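Local coordinates for protein 303aa long hypothetical esterase (Sulfolobus tokodaii, PDB 3AIN) that probably hydrolyses carboxylic esters as a thermostable, hormone-sensitive-lipase-like carboxylesterase that forms a dimer, at residues 80-85 with 104-109; 294-299 with 306-311. The protein carries 1 engineered substitution. One frame throughout, in Å; residues are numbered along the deposited sequence.

How the contacts relate
Contact 1 (80-85 with 104-109) and contact 2 (294-299 with 306-311) follow one another along the chain, their centres about 16 Å apart. Contact 1 is partly buried and ties strand 76-83, near one margin of the sheet, to the loop ahead of helix 110-120; a salt bridge, a bridging water and one isoleucine methyl hold it together. Contact 2 is buried and joins the loop after strand 283-288, at the other margin, to helix 303-321 through apolar side chains. Helix 110-120 borders both, receiving Tyr82 from the first and Val296, Phe299 and Ile309 from the second. The two contacts touch where Tyr109 OH lies 4.0 Å from Ser297 OG, a packing contact.

Contact 1: 80-85 with 104-109; sequences RVYYPK and GDIESY. With PO4 (phosphate ion), chain F.
With CG of Arg80 trans to the backbone N (chi1 -180°) and a bend at chi3, the guanidinium is carried to Ile106 and Glu107; Glu107, whose CB points away from the strand, folds back at chi2 (-73°) to meet it. The grip is end-on: NH2 of Arg80 gives a salt bridge to OE1 of Glu107 at 2.8 Å, while NH1 of Arg80 reaches OE2 of Glu107 at 3.1 Å in a nearly straight bond lying in the guanidinium plane. The two flat groups are nevertheless twisted 60° apart. Methyl CG2 of Ile106 sits over the centre of one guanidinium face, 3.6 Å from CZ of Arg80, so the charged end is packed as well as paired. NE also forms a salt bridge to Asp67 and NH1 to Asp110, so several acids share this one charge. Beside it, a water donates to OH of Tyr82 (2.9 Å) and to O of Ile106 (2.7 Å); the same hydroxyl is hydrogen-bonded to Asp110. Within the loop, OD1 of Asp105 accepts from N and OG of Ser108, and OD2 takes N of Glu107, closing an Asx turn. Tyr109 takes the N-cap position of helix 110-120, its OH 2.9 Å from O2 of a phosphate probably from the crystallisation liquor, with Asp169 also beside it. The whole joins an antiparallel strand of the alpha/beta-hydrolase sheet to the loop entering a flanking helix.

Contact 2: 294-299 with 306-311; sequences GFVSFF and RDAIGL
Phe295 begins the contact of the loop after strand 283-288 with helix 303-321, the last helix of this alpha/beta-hydrolase fold: its CE1 lies 4.0 Å from CB of Ala308, while the ring also meets that of Phe288. Val296 comes next and divides its methyls between two helix residues, CG2 resting against CB of Ala308 at 3.8 Å and CG1 against CG1 of Ile309 at 3.9 Å. CG2 of Val296 also covers one face of the Phe295 ring, so Val296 packs against both the loop and the helix. Phe299 comes last. Its chi1 of 67° sets CG between the backbone N and the carbonyl carbon, and the ring receives CD1 of Ile309 at 3.6 Å from its CG. Leu112 of helix 110-120 packs against Val296, Phe299 and Ile309. Asp307 of the same helix turn as Arg306 forms a salt bridge with Lys318 of the second subunit. Arg306, bent at chi2 and chi3, brings its NH2 within 3.6 Å of CD1 of Phe299, the ring and guanidinium planes 83° apart. Glu60 takes NH2 of Arg306 in a salt bridge, and NE of Arg306 donates to a water at 2.7 Å.

Contact 1: 80-85 with 104-109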
ATOM      1  N   ARG A  80       0.691  23.752  13.013  1.00 14.99           N
ATOM      2  CA  ARG A  80      -0.742  23.767  12.745  1.00 14.64           C
ATOM      3  C   ARG A  80      -1.353  22.438  13.150  1.00 15.77           C
ATOM      4  O   ARG A  80      -0.836  21.355  12.815  1.00 12.29           O
ATOM      5  CB  ARG A  80      -1.051  24.077  11.279  1.00 12.85           C
ATOM      6  CG  ARG A  80      -2.565  24.103  11.000  1.00 14.14           C
ATOM      7  CD  ARG A  80      -2.932  24.737   9.678  1.00 18.68           C
ATOM      8  NE  ARG A  80      -2.668  26.179   9.717  1.00 15.36           N
ATOM      9  CZ  ARG A  80      -2.411  26.932   8.654  1.00 20.86           C
ATOM     10  NH1 ARG A  80      -2.485  26.415   7.428  1.00 16.66           N
ATOM     11  NH2 ARG A  80      -2.020  28.194   8.827  1.00 18.55           N
ATOM     12  N   VAL A  81      -2.371  22.512  14.002  1.00 14.37           N
ATOM     13  CA  VAL A  81      -2.972  21.319  14.567  1.00 13.40           C
ATOM     14  C   VAL A  81      -4.288  21.039  13.848  1.00 15.53           C
ATOM     15  O   VAL A  81      -5.156  21.913  13.760  1.00 16.07           O
ATOM     16  CB  VAL A  81      -3.290  21.526  16.061  1.00 13.49           C
ATOM     17  CG1 VAL A  81      -3.925  20.262  16.656  1.00 16.17           C
ATOM     18  CG2 VAL A  81      -2.021  21.951  16.823  1.00 16.97           C
ATOM     19  N   TYR A  82      -4.395  19.857  13.251  1.00 13.00           N
ATOM     20  CA  TYR A  82      -5.628  19.457  12.522  1.00 12.98           C
ATOM     21  C   TYR A  82      -6.308  18.356  13.342  1.00 13.00           C
ATOM     22  O   TYR A  82      -5.743  17.286  13.585  1.00 13.74           O
ATOM     23  CB  TYR A  82      -5.306  18.896  11.115  1.00 12.39           C
ATOM     24  CG  TYR A  82      -4.494  19.815  10.217  1.00 14.41           C
ATOM     25  CD1 TYR A  82      -5.111  20.581   9.220  1.00 14.39           C
ATOM     26  CD2 TYR A  82      -3.100  19.907  10.349  1.00 15.10           C
ATOM     27  CE1 TYR A  82      -4.362  21.418   8.376  1.00 12.94           C
ATOM     28  CE2 TYR A  82      -2.350  20.645   9.443  1.00 13.10           C
ATOM     29  CZ  TYR A  82      -2.984  21.442   8.505  1.00 15.84           C
ATOM     30  OH  TYR A  82      -2.242  22.208   7.657  1.00 13.33           O
ATOM     31  N   TYR A  83      -7.578  18.580  13.675  1.00 14.89           N
ATOM     32  CA  TYR A  83      -8.389  17.539  14.308  1.00 14.24           C
ATOM     33  C   TYR A  83      -9.283  16.861  13.274  1.00 13.97           C
ATOM     34  O   TYR A  83      -9.819  17.517  12.387  1.00 19.29           O
ATOM     35  CB  TYR A  83      -9.305  18.174  15.369  1.00 15.71           C
ATOM     36  CG  TYR A  83      -8.567  18.686  16.576  1.00 17.40           C
ATOM     37  CD1 TYR A  83      -8.431  17.892  17.701  1.00 18.33           C
ATOM     38  CD2 TYR A  83      -8.065  19.973  16.613  1.00 17.51           C
ATOM     39  CE1 TYR A  83      -7.772  18.354  18.826  1.00 25.15           C
ATOM     40  CE2 TYR A  83      -7.423  20.454  17.751  1.00 22.24           C
ATOM     41  CZ  TYR A  83      -7.281  19.633  18.843  1.00 26.73           C
ATOM     42  OH  TYR A  83      -6.630  20.091  19.969  1.00 31.59           O
ATOM     43  N   PRO A  84      -9.494  15.557  13.421  1.00 15.66           N
ATOM     44  CA  PRO A  84     -10.379  14.873  12.487  1.00 18.05           C
ATOM     45  C   PRO A  84     -11.831  15.131  12.864  1.00 19.38           C
ATOM     46  O   PRO A  84     -12.102  15.797  13.871  1.00 17.95           O
ATOM     47  CB  PRO A  84     -10.048  13.402  12.716  1.00 18.92           C
ATOM     48  CG  PRO A  84      -9.638  13.338  14.133  1.00 22.31           C
ATOM     49  CD  PRO A  84      -8.906  14.633  14.405  1.00 14.90           C
ATOM     50  N   LYS A  85     -12.741  14.586  12.060  1.00 20.95           N
ATOM     51  CA  LYS A  85     -14.168  14.822  12.234  1.00 23.71           C
ATOM     52  C   LYS A  85     -14.744  13.876  13.286  1.00 26.79           C
ATOM     53  O   LYS A  85     -15.904  14.008  13.661  1.00 29.05           O
ATOM     54  CB  LYS A  85     -14.912  14.638  10.897  1.00 23.84           C
ATOM     55  CG  LYS A  85     -14.388  15.441   9.724  1.00 32.66           C
ATOM     56  CD  LYS A  85     -14.336  14.553   8.466  1.00 45.55           C
ATOM     57  CE  LYS A  85     -14.594  15.327   7.181  1.00 50.21           C
ATOM     58  NZ  LYS A  85     -15.944  15.948   7.182  1.00 58.05           N
ATOM     59  N   GLY A 104       9.025  24.663   1.086  1.00 12.43           N
ATOM     60  CA  GLY A 104       7.849  24.146   1.782  1.00 13.56           C
ATOM     61  C   GLY A 104       7.626  24.725   3.169  1.00 13.20           C
ATOM     62  O   GLY A 104       8.457  25.485   3.684  1.00 14.59           O
ATOM     63  N   ASP A 105       6.408  24.545   3.667  1.00 12.52           N
ATOM     64  CA  ASP A 105       5.971  25.192   4.885  1.00 13.78           C
ATOM     65  C   ASP A 105       4.559  24.707   5.202  1.00 13.54           C
ATOM     66  O   ASP A 105       3.983  23.943   4.444  1.00 12.98           O
ATOM     67  CB  ASP A 105       5.958  26.702   4.675  1.00 18.40           C
ATOM     68  CG  ASP A 105       4.829  27.143   3.807  1.00 25.07           C
ATOM     69  OD1 ASP A 105       4.802  26.734   2.628  1.00 22.30           O
ATOM     70  OD2 ASP A 105       3.952  27.866   4.329  1.00 32.35           O
ATOM     71  N   ILE A 106       4.017  25.173   6.318  1.00 13.45           N
ATOM     72  CA  ILE A 106       2.708  24.719   6.768  1.00 13.83           C
ATOM     73  C   ILE A 106       1.609  25.027   5.746  1.00 16.13           C
ATOM     74  O   ILE A 106       0.758  24.172   5.460  1.00 13.40           O
ATOM     75  CB  ILE A 106       2.343  25.387   8.107  1.00 16.40           C
ATOM     76  CG1 ILE A 106       3.032  24.658   9.260  1.00 14.33           C
ATOM     77  CG2 ILE A 106       0.820  25.421   8.300  1.00 21.02           C
ATOM     78  CD1 ILE A 106       2.967  25.460  10.563  1.00 23.28           C
ATOM     79  N   GLU A 107       1.681  26.200   5.114  1.00 16.22           N
ATOM     80  CA  GLU A 107       0.631  26.550   4.160  1.00 17.95           C
ATOM     81  C   GLU A 107       0.650  25.691   2.904  1.00 13.31           C
ATOM     82  O   GLU A 107      -0.388  25.201   2.485  1.00 15.38           O
ATOM     83  CB  GLU A 107       0.644  28.044   3.795  1.00 18.51           C
ATOM     84  CG  GLU A 107       0.737  28.985   4.983  1.00 22.24           C
ATOM     85  CD  GLU A 107      -0.549  29.078   5.782  1.00 23.16           C
ATOM     86  OE1 GLU A 107      -0.493  29.598   6.917  1.00 30.30           O
ATOM     87  OE2 GLU A 107      -1.579  28.527   5.336  1.00 21.01           O
ATOM     88  N   SER A 108       1.827  25.517   2.298  1.00 13.64           N
ATOM     89  CA  SER A 108       1.903  24.761   1.060  1.00 13.61           C
ATOM     90  C   SER A 108       1.564  23.292   1.305  1.00 14.96           C
ATOM     91  O   SER A 108       1.101  22.610   0.401  1.00 14.37           O
ATOM     92  CB  SER A 108       3.277  24.906   0.365  1.00 16.48           C
ATOM     93  OG  SER A 108       4.346  24.489   1.206  1.00 17.22           O
ATOM     94  N   TYR A 109       1.755  22.836   2.549  1.00 13.10           N
ATOM     95  CA  TYR A 109       1.476  21.442   2.921  1.00 12.29           C
ATOM     96  C   TYR A 109       0.107  21.270   3.571  1.00 13.38           C
ATOM     97  O   TYR A 109      -0.317  20.145   3.892  1.00 12.13           O
ATOM     98  CB  TYR A 109       2.597  20.904   3.824  1.00 10.41           C
ATOM     99  CG  TYR A 109       3.687  20.235   3.003  1.00  9.89           C
ATOM    100  CD1 TYR A 109       3.787  18.851   2.959  1.00 13.36           C
ATOM    101  CD2 TYR A 109       4.557  21.002   2.216  1.00 11.07           C
ATOM    102  CE1 TYR A 109       4.679  18.238   2.116  1.00 11.92           C
ATOM    103  CE2 TYR A 109       5.534  20.399   1.432  1.00 10.44           C
ATOM    104  CZ  TYR A 109       5.622  19.012   1.432  1.00  9.03           C
ATOM    105  OH  TYR A 109       6.600  18.404   0.650  1.00 12.61           O
TER
HETATM  106  P   PO4 F 305       9.142  18.213  -2.457  1.00 69.70           P
HETATM  107  O1  PO4 F 305       8.861  16.756  -2.142  1.00 58.07           O
HETATM  108  O2  PO4 F 305       8.234  19.146  -1.663  1.00 38.64           O
HETATM  109  O3  PO4 F 305       8.925  18.442  -3.934  1.00 60.92           O
HETATM  110  O4  PO4 F 305      10.580  18.500  -2.090  1.00 42.73           O
HETATM  111  O   HOH W   1       0.544  21.870   6.928  1.00 14.15           O

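Contact 2: 294-299 with 306-311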
ATOM      1  N   GLY A 294       7.804  12.694  -4.817  1.00  8.43           N
ATOM      2  CA  GLY A 294       6.822  13.780  -4.618  1.00 13.25           C
ATOM      3  C   GLY A 294       5.376  13.388  -4.868  1.00 11.51           C
ATOM      4  O   GLY A 294       4.477  14.215  -4.710  1.00 11.48           O
ATOM      5  N   PHE A 295       5.146  12.185  -5.384  1.00  9.56           N
ATOM      6  CA  PHE A 295       3.827  11.854  -5.937  1.00 11.67           C
ATOM      7  C   PHE A 295       2.690  11.930  -4.919  1.00 13.57           C
ATOM      8  O   PHE A 295       1.538  12.168  -5.286  1.00 13.71           O
ATOM      9  CB  PHE A 295       3.826  10.482  -6.630  1.00 10.38           C
ATOM     10  CG  PHE A 295       3.752   9.317  -5.667  1.00  9.18           C
ATOM     11  CD1 PHE A 295       2.535   8.679  -5.424  1.00 10.48           C
ATOM     12  CD2 PHE A 295       4.910   8.789  -5.119  1.00 12.23           C
ATOM     13  CE1 PHE A 295       2.465   7.584  -4.505  1.00 11.39           C
ATOM     14  CE2 PHE A 295       4.869   7.730  -4.219  1.00  9.56           C
ATOM     15  CZ  PHE A 295       3.642   7.094  -3.936  1.00 10.66           C
ATOM     16  N   VAL A 296       3.010  11.814  -3.631  1.00  9.95           N
ATOM     17  CA  VAL A 296       1.954  11.880  -2.623  1.00  9.63           C
ATOM     18  C   VAL A 296       1.427  13.302  -2.455  1.00 11.80           C
ATOM     19  O   VAL A 296       0.227  13.498  -2.225  1.00 13.12           O
ATOM     20  CB  VAL A 296       2.450  11.332  -1.280  1.00  9.75           C
ATOM     21  CG1 VAL A 296       1.403  11.596  -0.172  1.00 16.04           C
ATOM     22  CG2 VAL A 296       2.716   9.809  -1.411  1.00 11.65           C
ATOM     23  N   SER A 297       2.278  14.290  -2.718  1.00 12.55           N
ATOM     24  CA  SER A 297       1.844  15.697  -2.715  1.00 13.21           C
ATOM     25  C   SER A 297       0.858  15.974  -3.826  1.00 15.10           C
ATOM     26  O   SER A 297       0.084  16.942  -3.753  1.00 14.96           O
ATOM     27  CB  SER A 297       3.059  16.623  -2.866  1.00 12.91           C
ATOM     28  OG  SER A 297       3.761  16.666  -1.641  1.00 15.64           O
ATOM     29  N   PHE A 298       0.980  15.216  -4.910  1.00 13.96           N
ATOM     30  CA  PHE A 298       0.111  15.404  -6.070  1.00 17.28           C
ATOM     31  C   PHE A 298      -1.100  14.471  -6.079  1.00 17.38           C
ATOM     32  O   PHE A 298      -1.688  14.243  -7.135  1.00 16.86           O
ATOM     33  CB  PHE A 298       0.929  15.276  -7.357  1.00 18.02           C
ATOM     34  CG  PHE A 298       2.095  16.210  -7.407  1.00 22.87           C
ATOM     35  CD1 PHE A 298       1.888  17.579  -7.459  1.00 35.10           C
ATOM     36  CD2 PHE A 298       3.388  15.731  -7.336  1.00 32.47           C
ATOM     37  CE1 PHE A 298       2.947  18.454  -7.391  1.00 38.70           C
ATOM     38  CE2 PHE A 298       4.457  16.604  -7.299  1.00 40.21           C
ATOM     39  CZ  PHE A 298       4.229  17.964  -7.254  1.00 31.65           C
ATOM     40  N   PHE A 299      -1.585  14.109  -4.887  1.00 14.75           N
ATOM     41  CA  PHE A 299      -2.721  13.196  -4.752  1.00 15.26           C
ATOM     42  C   PHE A 299      -3.992  13.588  -5.504  1.00 16.62           C
ATOM     43  O   PHE A 299      -4.758  12.712  -5.869  1.00 17.15           O
ATOM     44  CB  PHE A 299      -3.040  12.887  -3.278  1.00 15.94           C
ATOM     45  CG  PHE A 299      -3.552  14.078  -2.500  1.00 15.84           C
ATOM     46  CD1 PHE A 299      -4.918  14.297  -2.358  1.00 18.38           C
ATOM     47  CD2 PHE A 299      -2.671  14.942  -1.866  1.00 13.18           C
ATOM     48  CE1 PHE A 299      -5.388  15.386  -1.636  1.00 18.35           C
ATOM     49  CE2 PHE A 299      -3.123  16.063  -1.171  1.00 16.97           C
ATOM     50  CZ  PHE A 299      -4.493  16.282  -1.046  1.00 18.67           C
ATOM     51  N   ARG A 306      -3.257   9.374  -3.857  1.00 13.20           N
ATOM     52  CA  ARG A 306      -4.446   9.143  -3.054  1.00 12.23           C
ATOM     53  C   ARG A 306      -4.431   7.769  -2.374  1.00 12.14           C
ATOM     54  O   ARG A 306      -4.735   7.670  -1.184  1.00 12.15           O
ATOM     55  CB  ARG A 306      -5.732   9.363  -3.874  1.00 13.07           C
ATOM     56  CG  ARG A 306      -7.005   8.852  -3.214  1.00 19.39           C
ATOM     57  CD  ARG A 306      -7.172   9.450  -1.842  1.00 27.22           C
ATOM     58  NE  ARG A 306      -7.455  10.874  -1.924  1.00 26.53           N
ATOM     59  CZ  ARG A 306      -7.709  11.654  -0.877  1.00 29.56           C
ATOM     60  NH1 ARG A 306      -7.616  11.168   0.361  1.00 26.52           N
ATOM     61  NH2 ARG A 306      -7.999  12.939  -1.071  1.00 27.60           N
ATOM     62  N   ASP A 307      -4.063   6.724  -3.109  1.00 11.53           N
ATOM     63  CA  ASP A 307      -3.998   5.382  -2.518  1.00 11.10           C
ATOM     64  C   ASP A 307      -2.895   5.263  -1.462  1.00 11.43           C
ATOM     65  O   ASP A 307      -3.068   4.571  -0.461  1.00 11.84           O
ATOM     66  CB  ASP A 307      -3.859   4.292  -3.610  1.00 10.60           C
ATOM     67  CG  ASP A 307      -5.083   4.242  -4.543  1.00 15.59           C
ATOM     68  OD1 ASP A 307      -6.154   4.714  -4.116  1.00 12.64           O
ATOM     69  OD2 ASP A 307      -4.995   3.693  -5.672  1.00 14.08           O
ATOM     70  N   ALA A 308      -1.758   5.928  -1.681  1.00 11.60           N
ATOM     71  CA  ALA A 308      -0.727   6.027  -0.643  1.00 12.01           C
ATOM     72  C   ALA A 308      -1.239   6.663   0.646  1.00 12.68           C
ATOM     73  O   ALA A 308      -0.995   6.154   1.738  1.00 12.27           O
ATOM     74  CB  ALA A 308       0.514   6.777  -1.150  1.00 10.37           C
ATOM     75  N   ILE A 309      -2.026   7.720   0.507  1.00 11.68           N
ATOM     76  CA  ILE A 309      -2.608   8.353   1.680  1.00 12.13           C
ATOM     77  C   ILE A 309      -3.601   7.394   2.354  1.00 13.60           C
ATOM     78  O   ILE A 309      -3.687   7.365   3.571  1.00 14.08           O
ATOM     79  CB  ILE A 309      -3.275   9.662   1.321  1.00 12.88           C
ATOM     80  CG1 ILE A 309      -2.198  10.692   0.947  1.00 12.02           C
ATOM     81  CG2 ILE A 309      -4.144  10.184   2.486  1.00 14.98           C
ATOM     82  CD1 ILE A 309      -2.745  11.916   0.232  1.00 11.21           C
ATOM     83  N   GLY A 310      -4.333   6.607   1.568  1.00 14.07           N
ATOM     84  CA  GLY A 310      -5.231   5.583   2.151  1.00 13.11           C
ATOM     85  C   GLY A 310      -4.458   4.545   2.966  1.00 15.76           C
ATOM     86  O   GLY A 310      -4.909   4.138   4.047  1.00 15.82           O
ATOM     87  N   LEU A 311      -3.310   4.111   2.455  1.00 12.35           N
ATOM     88  CA  LEU A 311      -2.452   3.139   3.169  1.00 12.49           C
ATOM     89  C   LEU A 311      -1.896   3.728   4.462  1.00 15.70           C
ATOM     90  O   LEU A 311      -1.867   3.051   5.506  1.00 15.52           O
ATOM     91  CB  LEU A 311      -1.295   2.683   2.280  1.00 13.08           C
ATOM     92  CG  LEU A 311      -0.264   1.718   2.858  1.00 16.12           C
ATOM     93  CD1 LEU A 311      -0.935   0.474   3.451  1.00 16.34           C
ATOM     94  CD2 LEU A 311       0.767   1.325   1.807  1.00 14.31           C
TER
HETATM   95  O   HOH W   2      -7.759  12.323  -4.152  1.00 43.75           O